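Local coordinates for protein aminotransferase (Paracoccus denitrificans, PDB 4GRX) that probably transfers amino groups from amine or omega-amino acid donors to keto acceptors as a pyridoxal phosphate-dependent class III omega-aminotransferase, at residues K78-A83 / A345-D350. Numbering follows the deposited sequence.
Sequences KGLIEA and ALKAID
Leu-80 and Lys-347 face each other most closely in the backbone, CA to CA 6.5 Å. Segments 78-83 and 345-350, parts of helices 78-90 and 339-354, run nearly antiparallel, at 163° between their N-to-C directions, and their axes approach to 9.6 Å. Together they bury 184 Å², a modest interface built from van der Waals contact, without direct hydrogen bonding between the segments.

Lys-347 is the hub, and its aliphatic chain does the touching. Its CB points at segment 78-83, and with CG anti to the backbone N (chi1 -170°) the chain is laid back along that segment toward its N-terminal end, past Ala-83 and then Gly-79. A bend at chi2 (68°) steps CD off the helix surface before the CD-CE bond resumes this course. Ala-83 meets the inner part of the chain, CB to CG of Lys-347 at 3.6 Å. One turn earlier, Gly-79 presents bare backbone to the outer part: CE of Lys-347 lies 4.0 Å from Gly-79 O. This is packing of a methylene on the helix surface, and that carbonyl accepts the backbone N-H of Ala-83. From the flank, Leu-80 reaches obliquely across with a single branch. Its CD2 rests over the start of the Ala-348 backbone, 3.8 Å from Ala-348 N, with Lys-347 CG and the Ala-348 methyl to its two sides.

The Leu-80 flank is buried, backed by Ala-73 and Phe-303 from loops, whereas the lysine chain runs along the partly exposed side; its NZ makes a weak, long ion pair with Glu-355. This is near-antiparallel helix packing within a fold type I, PLP-dependent enzyme. Helix 339-354 lies between helix 78-90 and helix 103-115, whose Leu-108 receives Ala-345, Leu-346 and Ile-349, while helix 78-90 reaches the second subunit, Ile-81 packing on its Tyr-88.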
loop_
_atom_site.group_PDB
_atom_site.type_symbol
_atom_site.label_atom_id
_atom_site.label_comp_id
_atom_site.label_asym_id
_atom_site.label_seq_id
_atom_site.Cartn_x
_atom_site.Cartn_y
_atom_site.Cartn_z
ATOM N N LYS A 78 -23.895 -12.155 0.335
ATOM C CA LYS A 78 -23.698 -13.593 0.098
ATOM C C LYS A 78 -22.908 -13.925 -1.167
ATOM O O LYS A 78 -22.050 -14.809 -1.142
ATOM C CB LYS A 78 -25.044 -14.326 0.085
ATOM C CG LYS A 78 -24.941 -15.810 0.409
ATOM C CD LYS A 78 -26.213 -16.569 0.050
ATOM C CE LYS A 78 -25.977 -18.066 0.118
ATOM N NZ LYS A 78 -26.962 -18.804 -0.722
ATOM N N GLY A 79 -23.203 -13.221 -2.260
ATOM C CA GLY A 79 -22.552 -13.463 -3.540
ATOM C C GLY A 79 -21.073 -13.166 -3.462
ATOM O O GLY A 79 -20.247 -13.955 -3.918
ATOM N N LEU A 80 -20.743 -12.023 -2.867
ATOM C CA LEU A 80 -19.358 -11.644 -2.650
ATOM C C LEU A 80 -18.626 -12.563 -1.665
ATOM O O LEU A 80 -17.448 -12.880 -1.876
ATOM C CB LEU A 80 -19.273 -10.189 -2.208
ATOM C CG LEU A 80 -19.406 -9.167 -3.341
ATOM C CD1 LEU A 80 -19.862 -7.815 -2.815
ATOM C CD2 LEU A 80 -18.112 -9.025 -4.124
ATOM N N ILE A 81 -19.305 -12.995 -0.600
ATOM C CA ILE A 81 -18.686 -13.920 0.345
ATOM C C ILE A 81 -18.331 -15.203 -0.394
ATOM O O ILE A 81 -17.207 -15.706 -0.300
ATOM C CB ILE A 81 -19.588 -14.199 1.575
ATOM C CG1 ILE A 81 -19.541 -13.019 2.549
ATOM C CG2 ILE A 81 -19.195 -15.498 2.291
ATOM C CD1 ILE A 81 -20.616 -13.064 3.612
ATOM N N GLU A 82 -19.295 -15.699 -1.165
ATOM C CA GLU A 82 -19.157 -16.953 -1.887
ATOM C C GLU A 82 -18.069 -16.872 -2.963
ATOM O O GLU A 82 -17.336 -17.840 -3.168
ATOM C CB GLU A 82 -20.512 -17.379 -2.473
ATOM C CG GLU A 82 -20.918 -18.815 -2.170
ATOM C CD GLU A 82 -20.818 -19.199 -0.686
ATOM O OE1 GLU A 82 -21.370 -18.494 0.203
ATOM O OE2 GLU A 82 -20.193 -20.251 -0.407
ATOM N N ALA A 83 -17.957 -15.713 -3.616
ATOM C CA ALA A 83 -16.898 -15.464 -4.613
ATOM C C ALA A 83 -15.477 -15.495 -4.040
ATOM O O ALA A 83 -14.571 -16.076 -4.639
ATOM C CB ALA A 83 -17.144 -14.161 -5.365
ATOM N N ALA A 345 -12.922 -8.420 -7.270
ATOM C CA ALA A 345 -13.227 -7.224 -8.023
ATOM C C ALA A 345 -14.153 -7.555 -9.203
ATOM O O ALA A 345 -15.127 -6.844 -9.444
ATOM C CB ALA A 345 -11.946 -6.549 -8.484
ATOM N N LEU A 346 -13.866 -8.637 -9.917
ATOM C CA LEU A 346 -14.747 -9.093 -10.982
ATOM C C LEU A 346 -16.168 -9.239 -10.452
ATOM O O LEU A 346 -17.098 -8.645 -10.992
ATOM C CB LEU A 346 -14.252 -10.417 -11.566
ATOM C CG LEU A 346 -13.033 -10.388 -12.504
ATOM C CD1 LEU A 346 -12.556 -11.806 -12.786
ATOM C CD2 LEU A 346 -13.312 -9.645 -13.806
ATOM N N LYS A 347 -16.322 -10.001 -9.370
ATOM C CA LYS A 347 -17.602 -10.142 -8.707
ATOM C C LYS A 347 -18.191 -8.811 -8.240
ATOM O O LYS A 347 -19.392 -8.575 -8.408
ATOM C CB LYS A 347 -17.506 -11.102 -7.526
ATOM C CG LYS A 347 -18.857 -11.484 -6.949
ATOM C CD LYS A 347 -19.642 -12.343 -7.921
ATOM C CE LYS A 347 -21.107 -12.387 -7.538
ATOM N NZ LYS A 347 -21.905 -13.137 -8.544
ATOM N N ALA A 348 -17.365 -7.953 -7.647
ATOM C CA ALA A 348 -17.862 -6.654 -7.177
ATOM C C ALA A 348 -18.361 -5.775 -8.335
ATOM O O ALA A 348 -19.446 -5.188 -8.255
ATOM C CB ALA A 348 -16.808 -5.922 -6.352
ATOM N N ILE A 349 -17.565 -5.690 -9.400
ATOM C CA ILE A 349 -17.963 -4.982 -10.619
ATOM C C ILE A 349 -19.291 -5.544 -11.167
ATOM O O ILE A 349 -20.216 -4.788 -11.481
ATOM C CB ILE A 349 -16.820 -4.989 -11.672
ATOM C CG1 ILE A 349 -15.659 -4.114 -11.158
ATOM C CG2 ILE A 349 -17.310 -4.509 -13.042
ATOM C CD1 ILE A 349 -14.293 -4.482 -11.680
ATOM N N ASP A 350 -19.391 -6.866 -11.234
ATOM C CA ASP A 350 -20.616 -7.513 -11.701
ATOM C C ASP A 350 -21.802 -7.186 -10.787
ATOM O O ASP A 350 -22.864 -6.798 -11.275
ATOM C CB ASP A 350 -20.431 -9.030 -11.840
ATOM C CG ASP A 350 -21.558 -9.693 -12.626
ATOM O OD1 ASP A 350 -22.380 -8.974 -13.244
ATOM O OD2 ASP A 350 -21.624 -10.945 -12.638
#